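ABC transporter substrate-binding protein (Rhizobium radiobacter, PDB 6TFX) binds the opine mannopinic acid in the periplasm and probably delivers it to an ABC transporter for import into the cell. Local coordinates at residues Val335-Leu339 with Pro340-Ser344; Ala368-His371 with Gln372-Lys376; Leu39-Phe42 with Ala43-Ser46. All coordinates share one frame; numbering follows the deposited sequence.

Contact 1: residues Val335-Leu339 with Pro340-Ser344; sequences VASQL and PGLES. With N72 ((2~{R})-2-[[(3~{R},4~{R},5~{S})-3,4,5,6-tetrakis(oxidanyl)-2-oxidanylidene-hexyl]amino]pentanedioic acid), chain C.
Leu339 laps its CD2 methyl against CD1 of Leu342 at 3.9 Å, where strand 330-337 turns into helix 340-353 of a beta-alpha-beta unit. CG of Leu339 stands anti to the backbone N (chi1 178°), which brings its branch over to the ligand: CD2 also lies 3.9 Å from CAK of the bound opine. Leu342 packs its methyls against the sugar-like chain of the same ligand, so two branched apolar residues form one wall of the pocket. Leu339 is the N-cap residue. Its carbonyl O accepts the first helical bond, from Glu343 N at 2.9 Å. Pro340 suits the first turn, because its nitrogen has no hydrogen to offer and none is required there. Gly341 sits so close to the ligand that a beta carbon would collide with OAC. Ser337 closes an ST turn, its OG accepting from Leu339 N at 2.9 Å, and the same hydroxyl is hydrogen-bonded to His367 ND1. The CG methylene of Gln338 lies 3.7 Å from OE2 of Glu343, the two chains running together with amide and carboxylate planes 73° apart. Water completes the corner: one molecule donates to Gln338 O at 2.7 Å and to Glu343 OE1 at 2.8 Å.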
loop_
_atom_site.group_PDB
_atom_site.type_symbol
_atom_site.label_atom_id
_atom_site.label_comp_id
_atom_site.label_asym_id
_atom_site.label_seq_id
_atom_site.Cartn_x
_atom_site.Cartn_y
_atom_site.Cartn_z
ATOM N N VAL A 335 1.639 -18.347 8.607
ATOM C CA VAL A 335 2.921 -17.772 8.250
ATOM C C VAL A 335 2.722 -16.273 8.543
ATOM O O VAL A 335 1.791 -15.648 8.015
ATOM C CB VAL A 335 3.282 -18.035 6.767
ATOM C CG1 VAL A 335 4.687 -17.539 6.479
ATOM C CG2 VAL A 335 3.164 -19.523 6.425
ATOM N N ALA A 336 3.562 -15.725 9.415
ATOM C CA ALA A 336 3.389 -14.360 9.903
ATOM C C ALA A 336 4.572 -13.467 9.595
ATOM O O ALA A 336 5.714 -13.849 9.838
ATOM C CB ALA A 336 3.130 -14.385 11.406
ATOM N N SER A 337 4.307 -12.257 9.103
ATOM C CA SER A 337 5.400 -11.327 8.826
ATOM C C SER A 337 6.148 -10.879 10.102
ATOM O O SER A 337 5.527 -10.662 11.150
ATOM C CB SER A 337 4.859 -10.079 8.140
ATOM O OG SER A 337 5.876 -9.097 8.049
ATOM N N GLN A 338 7.475 -10.669 9.955
ATOM C CA GLN A 338 8.346 -10.130 10.995
ATOM C C GLN A 338 8.413 -8.587 10.951
ATOM O O GLN A 338 9.175 -7.991 11.726
ATOM C CB GLN A 338 9.742 -10.760 10.969
ATOM C CG GLN A 338 9.723 -12.165 11.554
ATOM C CD GLN A 338 11.084 -12.792 11.531
ATOM O OE1 GLN A 338 11.718 -12.889 10.485
ATOM N NE2 GLN A 338 11.565 -13.225 12.691
ATOM N N LEU A 339 7.597 -7.932 10.085
ATOM C CA LEU A 339 7.471 -6.459 10.147
ATOM C C LEU A 339 6.947 -6.220 11.574
ATOM O O LEU A 339 5.972 -6.863 11.964
ATOM C CB LEU A 339 6.448 -5.963 9.109
ATOM C CG LEU A 339 6.186 -4.454 9.097
ATOM C CD1 LEU A 339 7.412 -3.685 8.631
ATOM C CD2 LEU A 339 4.996 -4.136 8.193
ATOM N N PRO A 340 7.608 -5.397 12.420
ATOM C CA PRO A 340 7.224 -5.381 13.848
ATOM C C PRO A 340 5.770 -5.075 14.170
ATOM O O PRO A 340 5.228 -5.674 15.118
ATOM C CB PRO A 340 8.172 -4.360 14.478
ATOM C CG PRO A 340 9.377 -4.378 13.574
ATOM C CD PRO A 340 8.836 -4.603 12.180
ATOM N N GLY A 341 5.142 -4.193 13.389
ATOM C CA GLY A 341 3.737 -3.850 13.599
ATOM C C GLY A 341 2.799 -5.014 13.309
ATOM O O GLY A 341 1.845 -5.245 14.064
ATOM N N LEU A 342 3.093 -5.788 12.239
ATOM C CA LEU A 342 2.289 -6.970 11.898
ATOM C C LEU A 342 2.588 -8.110 12.875
ATOM O O LEU A 342 1.694 -8.893 13.232
ATOM C CB LEU A 342 2.580 -7.467 10.467
ATOM C CG LEU A 342 1.904 -6.674 9.371
ATOM C CD1 LEU A 342 2.424 -7.102 8.004
ATOM C CD2 LEU A 342 0.365 -6.794 9.440
ATOM N N GLU A 343 3.849 -8.233 13.284
ATOM C CA GLU A 343 4.209 -9.280 14.225
ATOM C C GLU A 343 3.493 -9.026 15.577
ATOM O O GLU A 343 2.900 -9.951 16.131
ATOM C CB GLU A 343 5.730 -9.323 14.397
ATOM C CG GLU A 343 6.179 -10.351 15.421
ATOM C CD GLU A 343 7.675 -10.574 15.366
ATOM O OE1 GLU A 343 8.414 -9.684 15.848
ATOM O OE2 GLU A 343 8.109 -11.617 14.818
ATOM N N SER A 344 3.529 -7.773 16.083
ATOM C CA SER A 344 2.867 -7.474 17.353
ATOM C C SER A 344 1.347 -7.639 17.215
ATOM O O SER A 344 0.724 -8.205 18.107
ATOM C CB SER A 344 3.237 -6.079 17.851
ATOM O OG SER A 344 2.842 -5.105 16.907
HETATM O OAB N72 C . 0.192 -2.992 12.904
HETATM C CAF N72 C . -0.212 -3.214 11.538
HETATM C CAG N72 C . 0.912 -3.184 10.450
HETATM O OAC N72 C . 2.098 -2.610 10.898
HETATM C CAH N72 C . 0.351 -2.780 9.085
HETATM O OAM N72 C . -0.891 -2.201 8.951
HETATM C CAI N72 C . 0.893 -1.939 7.946
HETATM O OAD N72 C . 1.739 -0.922 8.437
HETATM C CAJ N72 C . 1.385 -2.783 6.797
HETATM O OAE N72 C . 0.903 -3.937 6.660
HETATM C CAK N72 C . 2.501 -2.250 5.855
HETATM N N N72 C . 1.983 -1.977 4.535
HETATM C CA N72 C . 2.404 -2.702 3.397
HETATM C C N72 C . 3.182 -3.973 3.600
HETATM O O N72 C . 2.833 -5.215 3.704
HETATM C CB N72 C . 1.263 -2.772 2.378
HETATM C CG N72 C . 1.244 -3.897 1.343
HETATM C CD N72 C . 0.536 -3.512 0.041
HETATM O OE1 N72 C . 0.519 -2.312 -0.383
HETATM O OE2 N72 C . -0.023 -4.415 -0.620
HETATM O OXT N72 C . 4.359 -3.565 3.587
HETATM O O HOH W 1 2.618 -10.996 11.438
HETATM O O HOH W 2 6.127 -12.748 13.144
HETATM O O HOH W 3 10.224 -8.379 14.152
#

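Contact 2: residues Ala368-His371 with Gln372-Lys376; sequences AAWH and QMIRK. With N72 ((2~{R})-2-[[(3~{R},4~{R},5~{S})-3,4,5,6-tetrakis(oxidanyl)-2-oxidanylidene-hexyl]amino]pentanedioic acid), chain C.
His371 and Arg375 run alongside each other in the same direction, one turn apart in the chain, with ring and guanidinium planes 36° apart. Arg375 NH1 donates twice: to His371 ND1 at 2.9 Å, close to the imidazole plane, and to the carbonyl O of His371 at 3.0 Å, approached well off the C=O direction. Because ND1 accepts, NE2 carries the proton, and it donates to carboxylate oxygen O of the opine at 2.8 Å. The arginine thus acts as a second-shell residue that helps hold the rotation of the imidazole, and its positive charge may strengthen the pull on the anion. Arg375 NH2 is hydrogen-bonded to Tyr384 OH, itself a ligand partner.

Trp370 and Ile374 cross obliquely on the buried flank. Ile374 CD1 makes a CH-pi contact over the six-membered ring, 3.8 Å from its centroid and 10° off the normal, while CG2 covers the indole near NE1. With CG1 placed between the backbone N and carbonyl carbon (chi1 62°), the isoleucine can reach along the face with both branches. The indole N-H is used by Val335 O. On the outer flank, where a polar side chain is at home, a water links Ala369 O with Gln372 OE1. These are two i to i+4 pairings of helical spacing; His371 of the first lines the opine pocket of this periplasmic solute-binding protein.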
loop_
_atom_site.group_PDB
_atom_site.type_symbol
_atom_site.label_atom_id
_atom_site.label_comp_id
_atom_site.label_asym_id
_atom_site.label_seq_id
_atom_site.Cartn_x
_atom_site.Cartn_y
_atom_site.Cartn_z
ATOM N N ALA A 368 9.491 -9.277 3.317
ATOM C CA ALA A 368 9.439 -9.440 1.855
ATOM C C ALA A 368 9.287 -10.912 1.449
ATOM O O ALA A 368 8.527 -11.217 0.509
ATOM C CB ALA A 368 10.671 -8.836 1.217
ATOM N N ALA A 369 9.966 -11.825 2.179
ATOM C CA ALA A 369 9.849 -13.269 1.921
ATOM C C ALA A 369 8.419 -13.736 2.216
ATOM O O ALA A 369 7.891 -14.610 1.521
ATOM C CB ALA A 369 10.825 -14.038 2.802
ATOM N N TRP A 370 7.810 -13.187 3.302
ATOM C CA TRP A 370 6.439 -13.517 3.689
ATOM C C TRP A 370 5.479 -13.094 2.548
ATOM O O TRP A 370 4.612 -13.883 2.174
ATOM C CB TRP A 370 6.101 -12.793 4.988
ATOM C CG TRP A 370 4.650 -12.817 5.362
ATOM C CD1 TRP A 370 3.959 -13.841 5.953
ATOM C CD2 TRP A 370 3.720 -11.748 5.184
ATOM N NE1 TRP A 370 2.652 -13.460 6.179
ATOM C CE2 TRP A 370 2.481 -12.171 5.729
ATOM C CE3 TRP A 370 3.823 -10.452 4.645
ATOM C CZ2 TRP A 370 1.341 -11.347 5.733
ATOM C CZ3 TRP A 370 2.720 -9.616 4.700
ATOM C CH2 TRP A 370 1.481 -10.075 5.205
ATOM N N HIS A 371 5.676 -11.888 1.971
ATOM C CA HIS A 371 4.865 -11.419 0.836
ATOM C C HIS A 371 4.918 -12.425 -0.318
ATOM O O HIS A 371 3.920 -12.630 -0.987
ATOM C CB HIS A 371 5.373 -10.050 0.327
ATOM C CG HIS A 371 4.680 -8.901 0.967
ATOM N ND1 HIS A 371 3.441 -8.473 0.518
ATOM C CD2 HIS A 371 5.049 -8.137 2.024
ATOM C CE1 HIS A 371 3.099 -7.453 1.304
ATOM N NE2 HIS A 371 4.029 -7.215 2.221
ATOM N N GLN A 372 6.087 -13.031 -0.559
ATOM C CA GLN A 372 6.218 -14.023 -1.634
ATOM C C GLN A 372 5.485 -15.317 -1.238
ATOM O O GLN A 372 4.798 -15.904 -2.064
ATOM C CB GLN A 372 7.708 -14.309 -1.868
ATOM C CG GLN A 372 7.976 -15.170 -3.089
ATOM C CD GLN A 372 9.451 -15.405 -3.263
ATOM O OE1 GLN A 372 9.996 -16.386 -2.762
ATOM N NE2 GLN A 372 10.132 -14.512 -3.975
ATOM N N MET A 373 5.645 -15.765 0.027
ATOM C CA MET A 373 5.023 -17.005 0.507
ATOM C C MET A 373 3.519 -16.960 0.464
ATOM O O MET A 373 2.899 -17.895 -0.027
ATOM C CB MET A 373 5.482 -17.348 1.923
ATOM C CG MET A 373 6.917 -17.785 1.974
ATOM S SD MET A 373 7.320 -18.330 3.659
ATOM C CE MET A 373 6.466 -19.842 3.754
ATOM N N ILE A 374 2.912 -15.864 0.929
ATOM C CA ILE A 374 1.439 -15.815 0.935
ATOM C C ILE A 374 0.865 -15.821 -0.471
ATOM O O ILE A 374 -0.247 -16.302 -0.674
ATOM C CB ILE A 374 0.940 -14.633 1.786
ATOM C CG1 ILE A 374 1.436 -13.284 1.204
ATOM C CG2 ILE A 374 1.397 -14.823 3.256
ATOM C CD1 ILE A 374 0.960 -12.067 2.034
ATOM N N ARG A 375 1.634 -15.308 -1.444
ATOM C CA ARG A 375 1.218 -15.268 -2.855
ATOM C C ARG A 375 1.416 -16.631 -3.555
ATOM O O ARG A 375 1.132 -16.758 -4.744
ATOM C CB ARG A 375 1.934 -14.121 -3.585
ATOM C CG ARG A 375 1.323 -12.776 -3.180
ATOM C CD ARG A 375 2.127 -11.636 -3.753
ATOM N NE ARG A 375 1.512 -10.327 -3.534
ATOM C CZ ARG A 375 1.564 -9.656 -2.391
ATOM N NH1 ARG A 375 2.113 -10.212 -1.310
ATOM N NH2 ARG A 375 1.036 -8.434 -2.304
ATOM N N LYS A 376 1.924 -17.639 -2.806
ATOM C CA LYS A 376 2.056 -19.019 -3.264
ATOM C C LYS A 376 0.998 -19.883 -2.524
ATOM O O LYS A 376 1.034 -21.123 -2.615
ATOM C CB LYS A 376 3.469 -19.561 -3.013
ATOM C CG LYS A 376 4.512 -18.973 -3.944
ATOM C CD LYS A 376 5.876 -19.575 -3.633
ATOM C CE LYS A 376 6.956 -19.095 -4.573
ATOM N NZ LYS A 376 8.307 -19.513 -4.108
HETATM O OAB N72 C . 0.192 -2.992 12.904
HETATM C CAF N72 C . -0.212 -3.214 11.538
HETATM C CAG N72 C . 0.912 -3.184 10.450
HETATM O OAC N72 C . 2.098 -2.610 10.898
HETATM C CAH N72 C . 0.351 -2.780 9.085
HETATM O OAM N72 C . -0.891 -2.201 8.951
HETATM C CAI N72 C . 0.893 -1.939 7.946
HETATM O OAD N72 C . 1.739 -0.922 8.437
HETATM C CAJ N72 C . 1.385 -2.783 6.797
HETATM O OAE N72 C . 0.903 -3.937 6.660
HETATM C CAK N72 C . 2.501 -2.250 5.855
HETATM N N N72 C . 1.983 -1.977 4.535
HETATM C CA N72 C . 2.404 -2.702 3.397
HETATM C C N72 C . 3.182 -3.973 3.600
HETATM O O N72 C . 2.833 -5.215 3.704
HETATM C CB N72 C . 1.263 -2.772 2.378
HETATM C CG N72 C . 1.244 -3.897 1.343
HETATM C CD N72 C . 0.536 -3.512 0.041
HETATM O OE1 N72 C . 0.519 -2.312 -0.383
HETATM O OE2 N72 C . -0.023 -4.415 -0.620
HETATM O OXT N72 C . 4.359 -3.565 3.587
HETATM O O HOH W 4 9.746 -16.435 0.200
#

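Contact 3: residues Leu39-Phe42 with Ala43-Ser46; sequences LVRF and APGS
A type II beta turn from Ala43 to Ser46 follows the short strand 40-41, and the side chain of Arg41 packs back on it. Arg41 and Pro44 meet at about a right angle: CG of the proline ring sits over one face of the guanidinium, toward its rim, 3.6 Å from Arg41 CZ. The arginine takes the crowded position at its first torsion (chi1 66°) and then runs fully extended, which carries the flat group under the proline ring. Its NE forms a salt bridge with Glu53 of the paired strand 53-54, so the charge is paired while the apolar ring covers one face. Phe42 puts its ring into a buried site beside Met480, yet its CB remains 3.5 Å from Ser46 O. The turn is closed by Ser46 N donating to Ala43 O at 2.9 Å. Pro44 suits the second position because its ring fixes phi at -53°. Gly45 follows with a positive phi of 89°, where a beta carbon would jam against the preceding carbonyl. The hydroxyl of Ser46 is hydrogen-bonded to Asn48 N. Proline followed by glycine at the two central positions is the classic signature of a type II turn.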
loop_
_atom_site.group_PDB
_atom_site.type_symbol
_atom_site.label_atom_id
_atom_site.label_comp_id
_atom_site.label_asym_id
_atom_site.label_seq_id
_atom_site.Cartn_x
_atom_site.Cartn_y
_atom_site.Cartn_z
ATOM N N LEU A 39 2.750 10.670 -15.110
ATOM C CA LEU A 39 2.137 11.718 -15.945
ATOM C C LEU A 39 1.571 12.836 -15.051
ATOM O O LEU A 39 1.735 14.021 -15.345
ATOM C CB LEU A 39 1.005 11.123 -16.770
ATOM C CG LEU A 39 1.458 10.310 -18.001
ATOM C CD1 LEU A 39 0.287 9.516 -18.589
ATOM C CD2 LEU A 39 2.059 11.223 -19.072
ATOM N N VAL A 40 0.910 12.443 -13.957
ATOM C CA VAL A 40 0.298 13.390 -12.992
ATOM C C VAL A 40 0.691 12.942 -11.593
ATOM O O VAL A 40 1.222 11.843 -11.429
ATOM C CB VAL A 40 -1.249 13.470 -13.176
ATOM C CG1 VAL A 40 -1.610 13.977 -14.569
ATOM C CG2 VAL A 40 -1.919 12.106 -12.941
ATOM N N ARG A 41 0.407 13.758 -10.560
ATOM C CA ARG A 41 0.805 13.275 -9.255
ATOM C C ARG A 41 -0.149 13.768 -8.215
ATOM O O ARG A 41 -0.800 14.786 -8.414
ATOM C CB ARG A 41 2.217 13.798 -8.909
ATOM C CG ARG A 41 2.277 15.339 -8.731
ATOM C CD ARG A 41 3.600 15.703 -8.103
ATOM N NE ARG A 41 3.737 17.130 -7.839
ATOM C CZ ARG A 41 4.818 17.655 -7.282
ATOM N NH1 ARG A 41 5.833 16.871 -6.916
ATOM N NH2 ARG A 41 4.898 18.966 -7.080
ATOM N N PHE A 42 -0.186 13.090 -7.086
ATOM C CA PHE A 42 -0.902 13.600 -5.925
ATOM C C PHE A 42 -0.107 14.856 -5.489
ATOM O O PHE A 42 1.118 14.910 -5.652
ATOM C CB PHE A 42 -0.782 12.587 -4.784
ATOM C CG PHE A 42 -1.741 11.444 -4.982
ATOM C CD1 PHE A 42 -1.400 10.361 -5.790
ATOM C CD2 PHE A 42 -2.948 11.414 -4.308
ATOM C CE1 PHE A 42 -2.307 9.306 -5.988
ATOM C CE2 PHE A 42 -3.848 10.354 -4.494
ATOM C CZ PHE A 42 -3.532 9.328 -5.355
ATOM N N ALA A 43 -0.785 15.861 -4.918
ATOM C CA ALA A 43 -0.043 17.006 -4.408
ATOM C C ALA A 43 0.851 16.499 -3.285
ATOM O O ALA A 43 0.393 15.697 -2.455
ATOM C CB ALA A 43 -1.014 18.031 -3.829
ATOM N N PRO A 44 2.108 16.972 -3.208
ATOM C CA PRO A 44 2.970 16.561 -2.085
ATOM C C PRO A 44 2.260 16.832 -0.750
ATOM O O PRO A 44 1.719 17.934 -0.522
ATOM C CB PRO A 44 4.209 17.437 -2.258
ATOM C CG PRO A 44 4.268 17.679 -3.767
ATOM C CD PRO A 44 2.810 17.881 -4.135
ATOM N N GLY A 45 2.226 15.804 0.090
ATOM C CA GLY A 45 1.562 15.878 1.386
ATOM C C GLY A 45 0.095 15.496 1.387
ATOM O O GLY A 45 -0.548 15.528 2.441
ATOM N N SER A 46 -0.449 15.097 0.226
ATOM C CA SER A 46 -1.827 14.626 0.125
ATOM C C SER A 46 -1.892 13.191 -0.405
ATOM O O SER A 46 -1.115 12.818 -1.301
ATOM C CB SER A 46 -2.659 15.513 -0.792
ATOM O OG SER A 46 -4.002 15.039 -0.856
#

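How the contacts relate
Contacts 1 and 2 are both partly buried and share the opine, contact 1 with leucines and a glycine against its sugar-like chain, contact 2 with a histidine on its carboxylate. They also touch directly: the indole of Trp370 and the side chain of Met373 join helix 367-374 to strand 330-337. Contact 3 is a surface contact on the other side of the chain's centre, its centre about 30 Å from each of the others. Helical backbone bonds organise contacts 1 and 2 and present residues to the ligand, whereas contact 3, away from it, relies on a tight turn and a charged group paired with the adjoining strand.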